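Local atomic coordinates of titin (Homo sapiens, PDB entry 5JDD), a protein that is a giant sarcomeric protein of striated muscle, whose I-band part, built largely of tandem immunoglobulin domains, contributes to the passive elasticity of muscle. Residues K192-F197 and N235-H240; S207-K212 and T248-K253. One frame throughout, in Å; residues are numbered along the deposited sequence.

Contact 1 of 2, residues K192-F197 and N235-H240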
ATOM      1  N   LYS A 192      44.052  16.098 -26.794  1.00 13.21           N
ATOM      2  CA  LYS A 192      43.057  16.981 -27.432  1.00 11.88           C
ATOM      3  C   LYS A 192      41.868  16.272 -28.084  1.00 13.48           C
ATOM      4  O   LYS A 192      40.922  16.929 -28.519  1.00 15.27           O
ATOM      5  CB  LYS A 192      43.706  17.987 -28.399  1.00 15.78           C
ATOM      6  CG  LYS A 192      44.757  18.868 -27.751  1.00 19.75           C
ATOM      7  CD  LYS A 192      45.357  19.843 -28.748  1.00 25.33           C
ATOM      8  CE  LYS A 192      46.414  20.705 -28.075  1.00 37.01           C
ATOM      9  NZ  LYS A 192      47.202  21.504 -29.055  1.00 48.85           N
ATOM     10  N   ASP A 193      41.893  14.942 -28.130  1.00 12.17           N
ATOM     11  CA  ASP A 193      40.737  14.203 -28.637  1.00 10.52           C
ATOM     12  C   ASP A 193      39.508  14.386 -27.742  1.00 10.85           C
ATOM     13  O   ASP A 193      39.620  14.667 -26.542  1.00 11.31           O
ATOM     14  CB  ASP A 193      41.018  12.701 -28.695  1.00 11.11           C
ATOM     15  CG  ASP A 193      41.897  12.287 -29.869  1.00 16.04           C
ATOM     16  OD1 ASP A 193      42.202  13.113 -30.754  1.00 20.03           O
ATOM     17  OD2 ASP A 193      42.255  11.085 -29.906  1.00 14.84           O
ATOM     18  N   THR A 194      38.335  14.192 -28.336  1.00 12.23           N
ATOM     19  CA  THR A 194      37.118  13.985 -27.558  1.00 10.91           C
ATOM     20  C   THR A 194      36.795  12.496 -27.598  1.00 10.01           C
ATOM     21  O   THR A 194      36.809  11.887 -28.664  1.00 14.98           O
ATOM     22  CB  THR A 194      35.955  14.792 -28.122  1.00 13.02           C
ATOM     23  OG1 THR A 194      36.216  16.181 -27.902  1.00 18.69           O
ATOM     24  CG2 THR A 194      34.660  14.406 -27.424  1.00 16.72           C
ATOM     25  N   ILE A 195      36.530  11.905 -26.435  1.00  9.92           N
ATOM     26  CA  ILE A 195      36.316  10.457 -26.343  1.00  8.89           C
ATOM     27  C   ILE A 195      34.953  10.157 -25.755  1.00  9.82           C
ATOM     28  O   ILE A 195      34.380  10.994 -25.050  1.00 11.14           O
ATOM     29  CB  ILE A 195      37.424   9.759 -25.501  1.00  9.62           C
ATOM     30  CG1 ILE A 195      37.407  10.214 -24.037  1.00 11.50           C
ATOM     31  CG2 ILE A 195      38.788  10.054 -26.105  1.00 12.05           C
ATOM     32  CD1 ILE A 195      36.548   9.334 -23.073  1.00 12.29           C
ATOM     33  N   THR A 196      34.440   8.961 -26.030  1.00 10.44           N
ATOM     34  CA  THR A 196      33.162   8.546 -25.460  1.00  9.44           C
ATOM     35  C   THR A 196      33.196   7.095 -24.995  1.00 10.10           C
ATOM     36  O   THR A 196      33.323   6.177 -25.816  1.00 14.39           O
ATOM     37  CB  THR A 196      32.013   8.713 -26.479  1.00 13.70           C
ATOM     38  OG1 THR A 196      31.983  10.062 -26.964  1.00 17.36           O
ATOM     39  CG2 THR A 196      30.675   8.378 -25.821  1.00 14.36           C
ATOM     40  N   PHE A 197      33.081   6.884 -23.686  1.00  8.36           N
ATOM     41  CA  PHE A 197      32.864   5.544 -23.147  1.00  9.38           C
ATOM     42  C   PHE A 197      31.378   5.230 -23.253  1.00 11.24           C
ATOM     43  O   PHE A 197      30.554   6.125 -23.072  1.00 11.00           O
ATOM     44  CB  PHE A 197      33.253   5.483 -21.668  1.00 10.37           C
ATOM     45  CG  PHE A 197      34.739   5.393 -21.415  1.00  8.87           C
ATOM     46  CD1 PHE A 197      35.421   4.205 -21.640  1.00  9.75           C
ATOM     47  CD2 PHE A 197      35.442   6.484 -20.917  1.00  9.01           C
ATOM     48  CE1 PHE A 197      36.782   4.109 -21.399  1.00  9.82           C
ATOM     49  CE2 PHE A 197      36.804   6.399 -20.671  1.00 11.03           C
ATOM     50  CZ  PHE A 197      37.473   5.208 -20.904  1.00 11.45           C
ATOM     51  N   ASN A 235      31.171  11.249 -22.074  1.00  8.56           N
ATOM     52  CA  ASN A 235      31.865  11.941 -23.140  1.00  9.73           C
ATOM     53  C   ASN A 235      32.820  12.939 -22.521  1.00 10.04           C
ATOM     54  O   ASN A 235      32.391  13.836 -21.797  1.00 13.49           O
ATOM     55  CB  ASN A 235      30.854  12.646 -24.042  1.00 11.14           C
ATOM     56  CG  ASN A 235      31.516  13.385 -25.192  1.00 21.33           C
ATOM     57  OD1 ASN A 235      31.676  14.606 -25.153  1.00 30.81           O
ATOM     58  ND2 ASN A 235      31.908  12.646 -26.219  1.00 25.35           N
ATOM     59  N   ILE A 236      34.110  12.772 -22.792  1.00  8.70           N
ATOM     60  CA  ILE A 236      35.126  13.657 -22.229  1.00  8.97           C
ATOM     61  C   ILE A 236      35.801  14.437 -23.348  1.00  9.36           C
ATOM     62  O   ILE A 236      36.414  13.853 -24.244  1.00 10.12           O
ATOM     63  CB  ILE A 236      36.195  12.879 -21.426  1.00  9.45           C
ATOM     64  CG1 ILE A 236      35.530  11.984 -20.369  1.00  9.79           C
ATOM     65  CG2 ILE A 236      37.158  13.842 -20.757  1.00 11.19           C
ATOM     66  CD1 ILE A 236      36.518  11.209 -19.517  1.00 14.08           C
ATOM     67  N   ARG A 237      35.694  15.760 -23.288  1.00  9.59           N
ATOM     68  CA  ARG A 237      36.286  16.624 -24.307  1.00 10.99           C
ATOM     69  C   ARG A 237      37.729  16.987 -24.020  1.00 12.20           C
ATOM     70  O   ARG A 237      38.135  17.070 -22.861  1.00 14.70           O
ATOM     71  CB  ARG A 237      35.479  17.909 -24.438  1.00 18.29           C
ATOM     72  CG  ARG A 237      34.075  17.677 -24.905  1.00 28.31           C
ATOM     73  CD  ARG A 237      33.292  18.966 -24.891  1.00 38.58           C
ATOM     74  NE  ARG A 237      31.961  18.782 -25.455  1.00 51.26           N
ATOM     75  CZ  ARG A 237      31.122  19.776 -25.712  1.00 60.52           C
ATOM     76  NH1 ARG A 237      31.483  21.026 -25.455  1.00 62.57           N
ATOM     77  NH2 ARG A 237      29.927  19.522 -26.230  1.00 63.60           N
ATOM     78  N   ASN A 238      38.491  17.203 -25.094  1.00 11.84           N
ATOM     79  CA  ASN A 238      39.821  17.815 -25.019  1.00 14.60           C
ATOM     80  C   ASN A 238      40.720  17.093 -24.011  1.00 12.64           C
ATOM     81  O   ASN A 238      41.232  17.694 -23.066  1.00 13.63           O
ATOM     82  CB  ASN A 238      39.706  19.313 -24.680  1.00 14.02           C
ATOM     83  CG  ASN A 238      41.016  20.057 -24.881  1.00 24.92           C
ATOM     84  OD1 ASN A 238      41.894  19.602 -25.613  1.00 25.57           O
ATOM     85  ND2 ASN A 238      41.154  21.203 -24.224  1.00 30.47           N
ATOM     86  N   VAL A 239      40.895  15.791 -24.208  1.00 11.41           N
ATOM     87  CA  VAL A 239      41.571  14.996 -23.188  1.00 12.10           C
ATOM     88  C   VAL A 239      43.049  15.349 -23.041  1.00 11.78           C
ATOM     89  O   VAL A 239      43.723  15.771 -23.994  1.00 12.61           O
ATOM     90  CB  VAL A 239      41.394  13.473 -23.401  1.00 10.70           C
ATOM     91  CG1 VAL A 239      39.923  13.087 -23.293  1.00 11.71           C
ATOM     92  CG2 VAL A 239      41.964  13.039 -24.744  1.00 11.38           C
ATOM     93  N   HIS A 240      43.555  15.184 -21.828  1.00 11.64           N
ATOM     94  CA  HIS A 240      44.972  15.395 -21.563  1.00  9.71           C
ATOM     95  C   HIS A 240      45.442  14.297 -20.617  1.00 10.59           C
ATOM     96  O   HIS A 240      44.665  13.406 -20.268  1.00 10.05           O
ATOM     97  CB  HIS A 240      45.211  16.800 -20.992  1.00 10.96           C
ATOM     98  CG  HIS A 240      44.336  17.132 -19.823  1.00 11.62           C
ATOM     99  ND1 HIS A 240      44.395  16.449 -18.628  1.00 12.81           N
ATOM    100  CD2 HIS A 240      43.375  18.075 -19.670  1.00 17.58           C
ATOM    101  CE1 HIS A 240      43.510  16.957 -17.787  1.00 13.61           C
ATOM    102  NE2 HIS A 240      42.873  17.941 -18.400  1.00 17.30           N
TER
HETATM  103  O   HOH W   1      38.260  17.494 -27.980  1.00 21.56           O

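Contact 2 of 2, residues S207-K212 and T248-K253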
ATOM      1  N   SER A 207      19.234   3.892 -12.239  1.00 11.30           N
ATOM      2  CA  SER A 207      20.132   4.930 -11.760  0.60 12.55           C
ATOM      3  C   SER A 207      21.570   4.451 -11.875  1.00 12.25           C
ATOM      4  O   SER A 207      21.858   3.251 -11.755  1.00 13.67           O
ATOM      5  CB  SER A 207      19.815   5.301 -10.314  0.60 14.68           C
ATOM      6  OG  SER A 207      18.534   5.901 -10.227  0.60 15.93           O
ATOM      7  N   TYR A 208      22.478   5.385 -12.100  1.00  9.65           N
ATOM      8  CA  TYR A 208      23.870   5.030 -12.315  1.00  9.76           C
ATOM      9  C   TYR A 208      24.795   6.153 -11.876  1.00  8.96           C
ATOM     10  O   TYR A 208      24.360   7.279 -11.620  1.00 11.89           O
ATOM     11  CB  TYR A 208      24.112   4.756 -13.806  1.00 11.31           C
ATOM     12  CG  TYR A 208      23.990   6.007 -14.657  1.00 11.38           C
ATOM     13  CD1 TYR A 208      25.100   6.802 -14.909  1.00 13.42           C
ATOM     14  CD2 TYR A 208      22.760   6.403 -15.188  1.00 14.67           C
ATOM     15  CE1 TYR A 208      24.998   7.952 -15.664  1.00 15.01           C
ATOM     16  CE2 TYR A 208      22.653   7.559 -15.959  1.00 19.12           C
ATOM     17  CZ  TYR A 208      23.781   8.323 -16.191  1.00 21.38           C
ATOM     18  OH  TYR A 208      23.736   9.483 -16.943  1.00 24.05           O
ATOM     19  N   LYS A 209      26.085   5.838 -11.830  1.00  9.89           N
ATOM     20  CA  LYS A 209      27.116   6.861 -11.696  1.00  8.84           C
ATOM     21  C   LYS A 209      28.377   6.398 -12.408  1.00 10.15           C
ATOM     22  O   LYS A 209      28.530   5.218 -12.754  1.00 10.63           O
ATOM     23  CB  LYS A 209      27.420   7.163 -10.230  1.00 12.81           C
ATOM     24  CG  LYS A 209      28.026   6.002  -9.495  1.00 13.43           C
ATOM     25  CD  LYS A 209      28.027   6.248  -7.990  1.00 20.41           C
ATOM     26  CE  LYS A 209      28.494   4.998  -7.258  1.00 26.35           C
ATOM     27  NZ  LYS A 209      28.450   5.170  -5.776  1.00 36.05           N
ATOM     28  N   TRP A 210      29.273   7.339 -12.644  1.00  9.23           N
ATOM     29  CA  TRP A 210      30.569   7.032 -13.224  1.00  7.41           C
ATOM     30  C   TRP A 210      31.659   7.422 -12.253  1.00  7.19           C
ATOM     31  O   TRP A 210      31.546   8.449 -11.564  1.00  9.82           O
ATOM     32  CB  TRP A 210      30.771   7.824 -14.511  1.00  8.92           C
ATOM     33  CG  TRP A 210      29.866   7.431 -15.651  1.00  7.19           C
ATOM     34  CD1 TRP A 210      28.578   7.852 -15.866  1.00  8.50           C
ATOM     35  CD2 TRP A 210      30.193   6.569 -16.748  1.00  8.22           C
ATOM     36  NE1 TRP A 210      28.086   7.291 -17.027  1.00 11.33           N
ATOM     37  CE2 TRP A 210      29.063   6.510 -17.590  1.00  9.97           C
ATOM     38  CE3 TRP A 210      31.339   5.844 -17.105  1.00  9.34           C
ATOM     39  CZ2 TRP A 210      29.038   5.744 -18.766  1.00 10.89           C
ATOM     40  CZ3 TRP A 210      31.314   5.083 -18.280  1.00 10.47           C
ATOM     41  CH2 TRP A 210      30.173   5.048 -19.095  1.00  9.77           C
ATOM     42  N   LEU A 211      32.708   6.607 -12.193  1.00  6.49           N
ATOM     43  CA  LEU A 211      33.851   6.888 -11.334  1.00  8.52           C
ATOM     44  C   LEU A 211      35.103   7.045 -12.164  1.00  8.46           C
ATOM     45  O   LEU A 211      35.281   6.364 -13.188  1.00  9.89           O
ATOM     46  CB  LEU A 211      34.087   5.732 -10.355  1.00 10.63           C
ATOM     47  CG  LEU A 211      32.873   5.139  -9.629  1.00  9.96           C
ATOM     48  CD1 LEU A 211      33.298   3.965  -8.738  1.00 11.60           C
ATOM     49  CD2 LEU A 211      32.154   6.200  -8.805  1.00 12.14           C
ATOM     50  N   LYS A 212      35.986   7.925 -11.697  1.00  9.50           N
ATOM     51  CA  LYS A 212      37.333   8.080 -12.239  1.00  8.62           C
ATOM     52  C   LYS A 212      38.285   7.686 -11.120  1.00  9.95           C
ATOM     53  O   LYS A 212      38.318   8.340 -10.075  1.00 11.47           O
ATOM     54  CB  LYS A 212      37.572   9.527 -12.669  1.00  9.76           C
ATOM     55  CG  LYS A 212      38.998   9.805 -13.166  1.00  8.88           C
ATOM     56  CD  LYS A 212      39.189  11.279 -13.435  1.00 10.88           C
ATOM     57  CE  LYS A 212      40.581  11.562 -13.991  1.00 13.25           C
ATOM     58  NZ  LYS A 212      40.712  13.041 -14.199  1.00 14.06           N
ATOM     59  N   THR A 248      34.858   3.713 -14.318  1.00  7.91           N
ATOM     60  CA  THR A 248      33.929   2.666 -13.923  1.00 11.29           C
ATOM     61  C   THR A 248      32.495   3.161 -14.037  1.00  8.72           C
ATOM     62  O   THR A 248      32.146   4.229 -13.529  1.00 10.54           O
ATOM     63  CB  THR A 248      34.170   2.209 -12.472  1.00  9.54           C
ATOM     64  OG1 THR A 248      35.527   1.766 -12.326  1.00 11.15           O
ATOM     65  CG2 THR A 248      33.226   1.069 -12.097  1.00 11.07           C
ATOM     66  N   PHE A 249      31.666   2.379 -14.714  1.00  8.52           N
ATOM     67  CA  PHE A 249      30.235   2.609 -14.717  1.00  8.42           C
ATOM     68  C   PHE A 249      29.647   1.745 -13.616  1.00  9.12           C
ATOM     69  O   PHE A 249      29.980   0.554 -13.521  1.00  8.96           O
ATOM     70  CB  PHE A 249      29.651   2.223 -16.076  1.00  9.12           C
ATOM     71  CG  PHE A 249      28.151   2.220 -16.113  1.00  8.47           C
ATOM     72  CD1 PHE A 249      27.445   3.392 -16.359  1.00  8.52           C
ATOM     73  CD2 PHE A 249      27.450   1.040 -15.930  1.00 10.40           C
ATOM     74  CE1 PHE A 249      26.050   3.382 -16.412  1.00  7.96           C
ATOM     75  CE2 PHE A 249      26.061   1.025 -15.968  1.00 11.01           C
ATOM     76  CZ  PHE A 249      25.359   2.201 -16.215  1.00 10.86           C
ATOM     77  N   VAL A 250      28.786   2.338 -12.790  1.00  8.40           N
ATOM     78  CA  VAL A 250      28.147   1.623 -11.690  1.00  6.97           C
ATOM     79  C   VAL A 250      26.637   1.777 -11.751  1.00  9.63           C
ATOM     80  O   VAL A 250      26.132   2.890 -11.801  1.00 10.42           O
ATOM     81  CB  VAL A 250      28.598   2.171 -10.326  1.00 10.16           C
ATOM     82  CG1 VAL A 250      27.899   1.422  -9.188  1.00 11.83           C
ATOM     83  CG2 VAL A 250      30.107   2.087 -10.178  1.00 12.61           C
ATOM     84  N   ALA A 251      25.912   0.663 -11.736  1.00 10.45           N
ATOM     85  CA  ALA A 251      24.455   0.716 -11.659  1.00 11.44           C
ATOM     86  C   ALA A 251      23.968  -0.433 -10.810  1.00  9.07           C
ATOM     87  O   ALA A 251      24.146  -1.592 -11.188  1.00 11.75           O
ATOM     88  CB  ALA A 251      23.836   0.635 -13.042  1.00 13.57           C
ATOM     89  N   GLY A 252      23.357  -0.110  -9.675  1.00 10.86           N
ATOM     90  CA  GLY A 252      22.975  -1.128  -8.712  1.00 12.35           C
ATOM     91  C   GLY A 252      24.210  -1.892  -8.278  1.00 12.89           C
ATOM     92  O   GLY A 252      25.214  -1.288  -7.884  1.00 15.66           O
ATOM     93  N   LYS A 253      24.154  -3.217  -8.371  1.00 11.51           N
ATOM     94  CA  LYS A 253      25.313  -4.055  -8.056  1.00 11.42           C
ATOM     95  C   LYS A 253      26.181  -4.379  -9.269  1.00 11.08           C
ATOM     96  O   LYS A 253      27.142  -5.144  -9.157  1.00 13.77           O
ATOM     97  CB  LYS A 253      24.859  -5.344  -7.366  1.00 14.44           C
ATOM     98  CG  LYS A 253      24.122  -5.105  -6.052  1.00 15.57           C
ATOM     99  CD  LYS A 253      23.806  -6.402  -5.304  1.00 22.95           C
ATOM    100  CE  LYS A 253      22.572  -7.110  -5.850  1.00 30.19           C
ATOM    101  NZ  LYS A 253      22.776  -7.779  -7.162  1.00 41.01           N
TER
HETATM  102  O   HOH W   2      22.907   2.787  -8.991  1.00 18.68           O

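Contact 1 of 2, residues K192-F197 and N235-H240
Asn235 reaches Thr196 because its CG stands anti to the backbone N (chi1 -180°), which carries the amide across to the neighbouring strand. Thr196 meets it with OG1 placed beside its own backbone N (chi1 -55°). Asn235 ND2 donates to Thr196 OG1 at 2.7 Å. The hydroxyl oxygen lies almost in the amide plane, although the bond is somewhat bent. The same amide passes Thr194, whose CG2 lies 3.5 Å from Asn235 ND2.

Ile195 and Ile236 point to the other face of the sheet and run next to each other in the same direction. Ile195 CD1 touches Ile236 CG1 at 3.9 Å. Ile195 CG1 also meets Val239 CG1, and these two side chains meet nearly perpendicular. Ile187 and Ala189 of strand 187-190 pack on Ile195, and Val262 of strand 254-263 packs on Val239. This face therefore belongs to the buried interior.

The backbones of Ile195 and Ile236 form an antiparallel hydrogen-bonded pair, with both N-H...O bonds at 2.9 Å. Beyond it the regular pairing gives way to loop, and two further backbone bonds continue the link. Val239 N donates to Asp193 O, and Lys192 N gives a nearly straight bond to Val239 O (2.8 Å, 176°). A water bridges the two chains beside these bonds: it donates to Lys192 O and accepts from Asn238 N at 2.9 Å. Its approach to Thr194 OG1 is too short to be trusted. The carboxylate of Asp193 turns away to the backbone N of Glu190.

Strands 195-201 and 231-236 are adjacent in the four-stranded antiparallel sheet of this domain. They correspond to strands B and E of an I-set immunoglobulin beta-sandwich, joined here at one end of their ladder.

Contact 2 of 2, residues S207-K212 and T248-K253
Trp210 and Phe249 meet in a T-shaped stack inside an I-set immunoglobulin beta-sandwich, where strands 209-212 and 245-251 correspond to C and F. Phe249 turns its edge to the face of the indole. The planes stand at 68°, and the centroid of the six-membered ring of Trp210 is 5.3 Å from that of Phe249. Phe249 CD1 sits over the indole toward its rim, 3.7 Å from Trp210 CE2. Nearer the backbone, Phe249 CB adds a CH-pi contact over the centre of the six-membered ring. With CG anti to the backbone N (chi1 171°), the Phe249 ring brings its CD1 edge against the indole face.

Tyr208 joins this aromatic cluster. Its ring is near parallel to that of Phe249, at 24°, but slid so far that they barely overlap. The closer touch is Tyr208 CB on Phe249 CE1, at 3.5 Å. Phe197 and Met225 of the opposing sheet pack on Trp210.

The other face carries Lys209, Leu211, Thr248 and Val250. Lys209 runs alongside Val250, and Leu211 CD1 meets Val250 CG2 at 4.0 Å. Thr248 OG1 bonds to Thr257 OG1. Paired backbone bonds hold Lys209 to Val250 and Leu211 to Thr248, with Leu211 N to Thr248 O at 2.8 Å. At the strand end a water donates to Ser207 O and accepts from Gly252 N, 3.0 Å from each.

Contacts 1 and 2 belong to the same immunoglobulin domain but to opposite sheets of its sandwich. Contact 1 joins neighbours in the four-stranded sheet, contact 2 in the mixed sheet. Strand 195-201 is followed in the chain by 209-212, and 231-236 by 245-251, so each step crosses between sheets. They meet across the interior, where Phe197 CB packs 3.9 Å from Trp210 CZ3. Each has a buried face and a more exposed one. Inward, contact 1 is joined by aliphatic contacts between its segments, contact 2 by mainly aromatic ones. Outward, contact 1 has an amide-to-hydroxyl bond between side chains, and contact 2 mainly apolar contacts. Each also has a water bridge beyond the regular ladder.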